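Long-range contacts in transcriptional regulator (Enterococcus faecalis, PDB 3QFI), which is described as a transcriptional regulator and belongs to the LytR-CpsA-Psr family, its exact function remaining unestablished: residues Ala14-Gln19 against Ser218-Ala223; Ile103-Ser108 against Thr206-Asp211. One frame throughout, in Å; residues are numbered along the deposited sequence.

Interaction 1: residues Ala14-Gln19 against Ser218-Ala223; sequences ANIDAQ and SKYLSA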
ATOM      1  N   ALA A  14       9.246 -15.563   6.596  1.00 33.73           N
ATOM      2  CA  ALA A  14       7.948 -16.214   6.410  1.00 26.34           C
ATOM      3  C   ALA A  14       8.082 -17.412   5.459  1.00 18.89           C
ATOM      4  O   ALA A  14       8.547 -17.260   4.336  1.00 20.03           O
ATOM      5  CB  ALA A  14       6.950 -15.212   5.849  1.00 17.85           C
ATOM      6  N   ASN A  15       7.688 -18.602   5.900  1.00 20.90           N
ATOM      7  CA  ASN A  15       7.790 -19.790   5.039  1.00 22.97           C
ATOM      8  C   ASN A  15       6.599 -19.873   4.084  1.00 19.73           C
ATOM      9  O   ASN A  15       5.539 -20.353   4.455  1.00 24.81           O
ATOM     10  CB  ASN A  15       7.860 -21.060   5.893  1.00 19.90           C
ATOM     11  CG  ASN A  15       8.178 -22.311   5.070  1.00 34.36           C
ATOM     12  OD1 ASN A  15       8.606 -23.336   5.616  1.00 29.93           O
ATOM     13  ND2 ASN A  15       7.961 -22.232   3.757  1.00 32.06           N
ATOM     14  N   ILE A  16       6.778 -19.409   2.854  1.00 22.61           N
ATOM     15  CA  ILE A  16       5.691 -19.414   1.875  1.00 31.49           C
ATOM     16  C   ILE A  16       5.269 -20.812   1.494  1.00 30.96           C
ATOM     17  O   ILE A  16       4.096 -21.066   1.187  1.00 21.84           O
ATOM     18  CB  ILE A  16       6.085 -18.667   0.600  1.00 36.52           C
ATOM     19  CG1 ILE A  16       6.261 -17.184   0.923  1.00 38.52           C
ATOM     20  CG2 ILE A  16       5.008 -18.839  -0.458  1.00 37.14           C
ATOM     21  CD1 ILE A  16       6.660 -16.350  -0.267  1.00 58.24           C
ATOM     22  N   ASP A  17       6.243 -21.715   1.494  1.00 30.42           N
ATOM     23  CA  ASP A  17       5.999 -23.102   1.167  1.00 20.24           C
ATOM     24  C   ASP A  17       4.977 -23.669   2.161  1.00 16.52           C
ATOM     25  O   ASP A  17       4.064 -24.389   1.766  1.00 24.28           O
ATOM     26  CB  ASP A  17       7.327 -23.863   1.208  1.00 16.14           C
ATOM     27  CG  ASP A  17       7.172 -25.328   0.898  1.00 12.97           C
ATOM     28  OD1 ASP A  17       6.862 -26.103   1.836  1.00 21.63           O
ATOM     29  OD2 ASP A  17       7.356 -25.705  -0.283  1.00 19.82           O
ATOM     30  N   ALA A  18       5.104 -23.330   3.441  1.00  6.90           N
ATOM     31  CA  ALA A  18       4.152 -23.831   4.440  1.00 11.87           C
ATOM     32  C   ALA A  18       2.906 -22.935   4.568  1.00  7.74           C
ATOM     33  O   ALA A  18       2.162 -23.018   5.548  1.00  8.71           O
ATOM     34  CB  ALA A  18       4.845 -23.971   5.797  1.00  4.34           C
ATOM     35  N   GLN A  19       2.679 -22.109   3.554  1.00 14.30           N
ATOM     36  CA  GLN A  19       1.555 -21.182   3.521  1.00 18.16           C
ATOM     37  C   GLN A  19       1.464 -20.461   4.861  1.00 15.02           C
ATOM     38  O   GLN A  19       0.431 -20.420   5.541  1.00 13.59           O
ATOM     39  CB  GLN A  19       0.241 -21.900   3.200  1.00 19.04           C
ATOM     40  CG  GLN A  19      -0.352 -22.685   4.347  1.00 20.27           C
ATOM     41  CD  GLN A  19      -1.867 -22.777   4.266  1.00 23.56           C
ATOM     42  OE1 GLN A  19      -2.527 -23.108   5.254  1.00 27.78           O
ATOM     43  NE2 GLN A  19      -2.427 -22.493   3.083  1.00  5.67           N
ATOM     44  N   SER A 218      -1.598 -21.150  -5.613  1.00 39.39           N
ATOM     45  CA  SER A 218      -1.974 -22.548  -5.434  1.00 34.37           C
ATOM     46  C   SER A 218      -2.111 -22.889  -3.965  1.00 34.52           C
ATOM     47  O   SER A 218      -2.491 -24.004  -3.608  1.00 36.72           O
ATOM     48  CB  SER A 218      -0.911 -23.461  -6.040  1.00 35.20           C
ATOM     49  OG  SER A 218       0.331 -23.287  -5.382  1.00 45.16           O
ATOM     50  N   LYS A 219      -1.811 -21.927  -3.108  1.00 28.67           N
ATOM     51  CA  LYS A 219      -1.867 -22.180  -1.683  1.00 22.49           C
ATOM     52  C   LYS A 219      -2.421 -21.025  -0.870  1.00 24.48           C
ATOM     53  O   LYS A 219      -2.670 -21.165   0.326  1.00 26.97           O
ATOM     54  CB  LYS A 219      -0.468 -22.521  -1.205  1.00 23.02           C
ATOM     55  CG  LYS A 219       0.050 -23.838  -1.742  1.00  9.79           C
ATOM     56  CD  LYS A 219       1.560 -23.921  -1.659  1.00 24.26           C
ATOM     57  CE  LYS A 219       2.068 -23.388  -0.331  1.00 31.38           C
ATOM     58  NZ  LYS A 219       1.440 -24.122   0.799  1.00 32.03           N
ATOM     59  N   TYR A 220      -2.615 -19.892  -1.534  1.00 22.01           N
ATOM     60  CA  TYR A 220      -3.111 -18.690  -0.893  1.00 20.89           C
ATOM     61  C   TYR A 220      -4.347 -18.168  -1.603  1.00 14.46           C
ATOM     62  O   TYR A 220      -4.788 -17.050  -1.351  1.00  8.79           O
ATOM     63  CB  TYR A 220      -2.024 -17.606  -0.897  1.00 17.14           C
ATOM     64  CG  TYR A 220      -0.881 -17.861   0.052  1.00 17.25           C
ATOM     65  CD1 TYR A 220       0.121 -18.794  -0.246  1.00 14.51           C
ATOM     66  CD2 TYR A 220      -0.814 -17.188   1.276  1.00 13.55           C
ATOM     67  CE1 TYR A 220       1.164 -19.050   0.657  1.00  4.63           C
ATOM     68  CE2 TYR A 220       0.217 -17.442   2.182  1.00 12.06           C
ATOM     69  CZ  TYR A 220       1.203 -18.373   1.862  1.00  9.44           C
ATOM     70  OH  TYR A 220       2.230 -18.623   2.746  1.00  8.29           O
ATOM     71  N   LEU A 221      -4.899 -18.977  -2.496  1.00 17.56           N
ATOM     72  CA  LEU A 221      -6.081 -18.571  -3.249  1.00 21.67           C
ATOM     73  C   LEU A 221      -7.208 -18.208  -2.282  1.00 17.85           C
ATOM     74  O   LEU A 221      -7.933 -17.239  -2.490  1.00 21.64           O
ATOM     75  CB  LEU A 221      -6.527 -19.695  -4.203  1.00 14.05           C
ATOM     76  CG  LEU A 221      -5.666 -20.960  -4.291  1.00 13.18           C
ATOM     77  CD1 LEU A 221      -5.872 -21.787  -3.031  1.00 17.96           C
ATOM     78  CD2 LEU A 221      -6.041 -21.796  -5.519  1.00 20.19           C
ATOM     79  N   SER A 222      -7.331 -18.986  -1.216  1.00 15.31           N
ATOM     80  CA  SER A 222      -8.361 -18.758  -0.226  1.00 17.40           C
ATOM     81  C   SER A 222      -8.122 -17.441   0.498  1.00 24.97           C
ATOM     82  O   SER A 222      -9.073 -16.726   0.863  1.00 29.96           O
ATOM     83  CB  SER A 222      -8.369 -19.894   0.789  1.00 16.06           C
ATOM     84  OG  SER A 222      -7.220 -19.842   1.614  1.00 27.15           O
ATOM     85  N   ALA A 223      -6.847 -17.128   0.710  1.00 30.06           N
ATOM     86  CA  ALA A 223      -6.449 -15.905   1.405  1.00 24.90           C
ATOM     87  C   ALA A 223      -6.968 -14.642   0.719  1.00 21.82           C
ATOM     88  O   ALA A 223      -7.036 -13.579   1.335  1.00 25.33           O
ATOM     89  CB  ALA A 223      -4.928 -15.854   1.518  1.00 24.29           C
TER

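Interaction 2: residues Ile103-Ser108 against Thr206-Asp211; sequences IHHYVS and TDLTWD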
ATOM      1  N   ILE A 103       8.152  -6.743   7.102  1.00  8.64           N
ATOM      2  CA  ILE A 103       7.785  -6.625   5.701  1.00  8.53           C
ATOM      3  C   ILE A 103       8.581  -7.719   5.026  1.00 11.36           C
ATOM      4  O   ILE A 103       9.771  -7.545   4.761  1.00 18.89           O
ATOM      5  CB  ILE A 103       8.235  -5.290   5.079  1.00 14.17           C
ATOM      6  CG1 ILE A 103       7.513  -4.121   5.738  1.00 13.36           C
ATOM      7  CG2 ILE A 103       7.951  -5.309   3.574  1.00 15.52           C
ATOM      8  CD1 ILE A 103       5.995  -4.151   5.563  1.00  1.00           C
ATOM      9  N   HIS A 104       7.937  -8.844   4.750  1.00  8.71           N
ATOM     10  CA  HIS A 104       8.614  -9.976   4.133  1.00  4.13           C
ATOM     11  C   HIS A 104       9.030  -9.771   2.697  1.00 12.61           C
ATOM     12  O   HIS A 104      10.096 -10.228   2.272  1.00 21.83           O
ATOM     13  CB  HIS A 104       7.715 -11.190   4.213  1.00  1.00           C
ATOM     14  CG  HIS A 104       7.292 -11.505   5.604  1.00 14.68           C
ATOM     15  ND1 HIS A 104       5.988 -11.390   6.030  1.00 11.71           N
ATOM     16  CD2 HIS A 104       8.016 -11.872   6.687  1.00 16.62           C
ATOM     17  CE1 HIS A 104       5.926 -11.672   7.318  1.00 19.05           C
ATOM     18  NE2 HIS A 104       7.144 -11.968   7.740  1.00 10.95           N
ATOM     19  N   HIS A 105       8.180  -9.079   1.951  1.00 10.47           N
ATOM     20  CA  HIS A 105       8.438  -8.843   0.551  1.00 16.36           C
ATOM     21  C   HIS A 105       8.024  -7.441   0.124  1.00 17.73           C
ATOM     22  O   HIS A 105       7.192  -6.792   0.773  1.00 24.12           O
ATOM     23  CB  HIS A 105       7.667  -9.864  -0.277  1.00  3.30           C
ATOM     24  CG  HIS A 105       8.074 -11.280  -0.030  1.00 18.64           C
ATOM     25  ND1 HIS A 105       9.300 -11.777  -0.413  1.00 19.07           N
ATOM     26  CD2 HIS A 105       7.406 -12.315   0.532  1.00 21.93           C
ATOM     27  CE1 HIS A 105       9.370 -13.059  -0.100  1.00 22.81           C
ATOM     28  NE2 HIS A 105       8.234 -13.410   0.473  1.00 28.38           N
ATOM     29  N   TYR A 106       8.591  -6.981  -0.984  1.00  9.79           N
ATOM     30  CA  TYR A 106       8.251  -5.671  -1.503  1.00  9.21           C
ATOM     31  C   TYR A 106       8.150  -5.746  -3.020  1.00 14.36           C
ATOM     32  O   TYR A 106       8.624  -6.700  -3.643  1.00 17.87           O
ATOM     33  CB  TYR A 106       9.323  -4.653  -1.134  1.00 20.41           C
ATOM     34  CG  TYR A 106      10.542  -4.699  -2.023  1.00 24.26           C
ATOM     35  CD1 TYR A 106      11.573  -5.617  -1.799  1.00 28.16           C
ATOM     36  CD2 TYR A 106      10.653  -3.834  -3.111  1.00 25.80           C
ATOM     37  CE1 TYR A 106      12.691  -5.666  -2.652  1.00 35.75           C
ATOM     38  CE2 TYR A 106      11.752  -3.874  -3.960  1.00 35.61           C
ATOM     39  CZ  TYR A 106      12.765  -4.782  -3.734  1.00 33.14           C
ATOM     40  OH  TYR A 106      13.845  -4.791  -4.596  1.00 37.98           O
ATOM     41  N   VAL A 107       7.522  -4.732  -3.604  1.00 15.38           N
ATOM     42  CA  VAL A 107       7.389  -4.630  -5.051  1.00 12.50           C
ATOM     43  C   VAL A 107       7.330  -3.161  -5.460  1.00 17.30           C
ATOM     44  O   VAL A 107       6.590  -2.378  -4.876  1.00 20.51           O
ATOM     45  CB  VAL A 107       6.130  -5.387  -5.583  1.00 12.32           C
ATOM     46  CG1 VAL A 107       4.934  -5.018  -4.778  1.00 16.48           C
ATOM     47  CG2 VAL A 107       5.887  -5.046  -7.058  1.00 15.99           C
ATOM     48  N   SER A 108       8.160  -2.795  -6.437  1.00 17.96           N
ATOM     49  CA  SER A 108       8.220  -1.438  -6.976  1.00 15.71           C
ATOM     50  C   SER A 108       7.722  -1.518  -8.403  1.00 24.16           C
ATOM     51  O   SER A 108       8.267  -2.283  -9.207  1.00 28.18           O
ATOM     52  CB  SER A 108       9.653  -0.902  -7.008  1.00 24.65           C
ATOM     53  OG  SER A 108      10.130  -0.552  -5.728  1.00 34.62           O
ATOM     54  N   THR A 206      11.364  -6.549  -7.480  1.00 19.64           N
ATOM     55  CA  THR A 206      10.821  -7.337  -6.388  1.00 18.28           C
ATOM     56  C   THR A 206      11.804  -8.412  -5.952  1.00 17.74           C
ATOM     57  O   THR A 206      12.615  -8.874  -6.746  1.00 24.00           O
ATOM     58  CB  THR A 206       9.496  -8.016  -6.811  1.00 30.28           C
ATOM     59  OG1 THR A 206       8.959  -8.757  -5.710  1.00 37.46           O
ATOM     60  CG2 THR A 206       9.735  -8.962  -7.975  1.00 28.95           C
ATOM     61  N   ASP A 207      11.730  -8.798  -4.682  1.00 27.83           N
ATOM     62  CA  ASP A 207      12.586  -9.847  -4.133  1.00 28.03           C
ATOM     63  C   ASP A 207      11.767 -11.127  -4.123  1.00 29.74           C
ATOM     64  O   ASP A 207      12.139 -12.115  -3.496  1.00 27.82           O
ATOM     65  CB  ASP A 207      13.005  -9.495  -2.707  1.00 38.03           C
ATOM     66  CG  ASP A 207      11.813  -9.220  -1.799  1.00 48.25           C
ATOM     67  OD1 ASP A 207      10.672  -9.149  -2.321  1.00 55.21           O
ATOM     68  OD2 ASP A 207      12.020  -9.071  -0.569  1.00 51.10           O
ATOM     69  N   LEU A 208      10.637 -11.075  -4.824  1.00 21.68           N
ATOM     70  CA  LEU A 208       9.704 -12.188  -4.941  1.00 19.31           C
ATOM     71  C   LEU A 208      10.028 -12.990  -6.198  1.00 16.64           C
ATOM     72  O   LEU A 208       9.984 -12.463  -7.312  1.00 28.65           O
ATOM     73  CB  LEU A 208       8.281 -11.637  -5.021  1.00 13.40           C
ATOM     74  CG  LEU A 208       7.114 -12.522  -4.578  1.00 11.49           C
ATOM     75  CD1 LEU A 208       7.327 -13.016  -3.148  1.00  6.74           C
ATOM     76  CD2 LEU A 208       5.833 -11.714  -4.669  1.00 13.91           C
ATOM     77  N   THR A 209      10.359 -14.263  -6.019  1.00 17.77           N
ATOM     78  CA  THR A 209      10.707 -15.108  -7.153  1.00 17.64           C
ATOM     79  C   THR A 209       9.493 -15.681  -7.853  1.00 20.04           C
ATOM     80  O   THR A 209       8.359 -15.512  -7.407  1.00 24.29           O
ATOM     81  CB  THR A 209      11.625 -16.287  -6.740  1.00 20.86           C
ATOM     82  OG1 THR A 209      10.917 -17.178  -5.869  1.00 18.78           O
ATOM     83  CG2 THR A 209      12.871 -15.764  -6.029  1.00 22.50           C
ATOM     84  N   TRP A 210       9.750 -16.364  -8.961  1.00 27.22           N
ATOM     85  CA  TRP A 210       8.701 -16.974  -9.762  1.00 31.37           C
ATOM     86  C   TRP A 210       8.099 -18.112  -8.955  1.00 24.00           C
ATOM     87  O   TRP A 210       6.883 -18.251  -8.867  1.00 13.12           O
ATOM     88  CB  TRP A 210       9.307 -17.499 -11.058  1.00 45.09           C
ATOM     89  CG  TRP A 210      10.391 -16.610 -11.614  1.00 62.90           C
ATOM     90  CD1 TRP A 210      11.493 -17.012 -12.313  1.00 75.13           C
ATOM     91  CD2 TRP A 210      10.477 -15.175 -11.526  1.00 68.01           C
ATOM     92  NE1 TRP A 210      12.260 -15.926 -12.666  1.00 78.04           N
ATOM     93  CE2 TRP A 210      11.660 -14.786 -12.201  1.00 72.35           C
ATOM     94  CE3 TRP A 210       9.670 -14.181 -10.951  1.00 65.76           C
ATOM     95  CZ2 TRP A 210      12.060 -13.446 -12.311  1.00 72.54           C
ATOM     96  CZ3 TRP A 210      10.068 -12.844 -11.060  1.00 69.08           C
ATOM     97  CH2 TRP A 210      11.254 -12.493 -11.739  1.00 68.42           C
ATOM     98  N   ASP A 211       8.966 -18.921  -8.359  1.00 21.49           N
ATOM     99  CA  ASP A 211       8.521 -20.039  -7.533  1.00 22.51           C
ATOM    100  C   ASP A 211       7.602 -19.506  -6.425  1.00 19.54           C
ATOM    101  O   ASP A 211       6.607 -20.139  -6.073  1.00 15.83           O
ATOM    102  CB  ASP A 211       9.727 -20.743  -6.901  1.00 26.42           C
ATOM    103  CG  ASP A 211      10.840 -21.000  -7.895  1.00 38.13           C
ATOM    104  OD1 ASP A 211      10.634 -21.806  -8.832  1.00 46.61           O
ATOM    105  OD2 ASP A 211      11.924 -20.386  -7.743  1.00 39.55           O
TER

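Interaction 1: residues Ala14-Gln19 against Ser218-Ala223
Lys219 NZ donates to the backbone carbonyl of Asp17, with 2.8 Å between Lys219 NZ and Asp17 O. The C=O...N angle of 139° and a position 41° out of the carbonyl plane show that the ammonium group approaches from above that plane, not along a lone pair. Bends at its third and fourth side-chain torsions fold the end of the lysine chain toward the type I beta turn of Ile16 to Gln19, which is closed by the Gln19 N to Ile16 O bond. The carboxylate of Asp17 does not share in this grip: Asp17 OD1 and Lys219 NZ stand 5.9 Å apart, so any attraction between these opposite charges is probably a longer-range one. A return bond, from Gln19 NE2 to Lys219 O, is weak, its angle at the hydrogen only 124°. The glutamine chain reaches it by running extended beyond CG, and Gln19 CB lies 3.5 Å from Lys219 NZ.

Beside this polar exchange lies the ring of Tyr220. Ile16 O sits at the ring edge, in its plane, while the Ile16 side chain crosses the tyrosine at about a right angle and brings Ile16 CG2 to 4.0 Å from Tyr220 CE1. The phenol OH is hydrogen-bonded to Glu20 O, just past the turn, and Phe22 meets the ring edge-to-face. Two loops, one ahead of strand 22-28 and the other ahead of strand 227-230, are thus joined. Because the sound polar bond across the contact ends on a backbone carbonyl, it depends on the shape of the turn rather than on the side chain of Asp17.

Interaction 2: residues Ile103-Ser108 against Thr206-Asp211
Leu208 CD1 lies over one face of the His105 imidazole, 3.5 Å from the ring centroid and 5° off the normal, a centred CH-pi contact. The leucine side chain crosses the histidine at about a right angle. The carboxylate of Asp207 takes the edge of the same ring, its plane turned 81° from the imidazole. Asp207 OD1 also accepts from Tyr106 N at 3.3 Å; the bond is long but straight, 169° at the hydrogen, and arrives on the syn side but tilted out of the carboxylate plane. At the carbonyl of the same residue, Thr206 OG1 donates to Tyr106 O at 2.9 Å, and its acceptance from Leu208 N, 3.0 Å from Thr206 OG1, forms an ST turn.

Here the mixed sheet reaches one of its outermost strands: 204-206 runs antiparallel to 105-109, and the chain then leaves it for helix 210-216, N-capped by Thr209. The touching residues are all partly exposed, as befits a contact at the surface. The apolar contacts round Thr206 are looser: Thr206 CA stands 4.2 Å above the plane of the Tyr106 ring, offset toward its rim, and Val107 CB comes no nearer than 4.4 Å to Thr206 OG1.

Overall arrangement
Interaction 1 and interaction 2 lie on the same side of the chain's centre, their own centres about 14 Å apart. Along the sequence, both segments of interaction 2 fall between those of interaction 1. They meet directly in space: Ile16 CD1 packs at 3.4 Å from His105 NE2, and Ala14 CB at 3.6 Å from His104 CD2. Helix 210-216 supplies a second connection, since it begins within 206-211, ends just ahead of 218-223 and packs against Ile16 through Asp212, Asp215 and Ile216. Strand 22-28 is a third, following the turn of interaction 1 and pairing with strand 105-109 of interaction 2 in the mixed sheet.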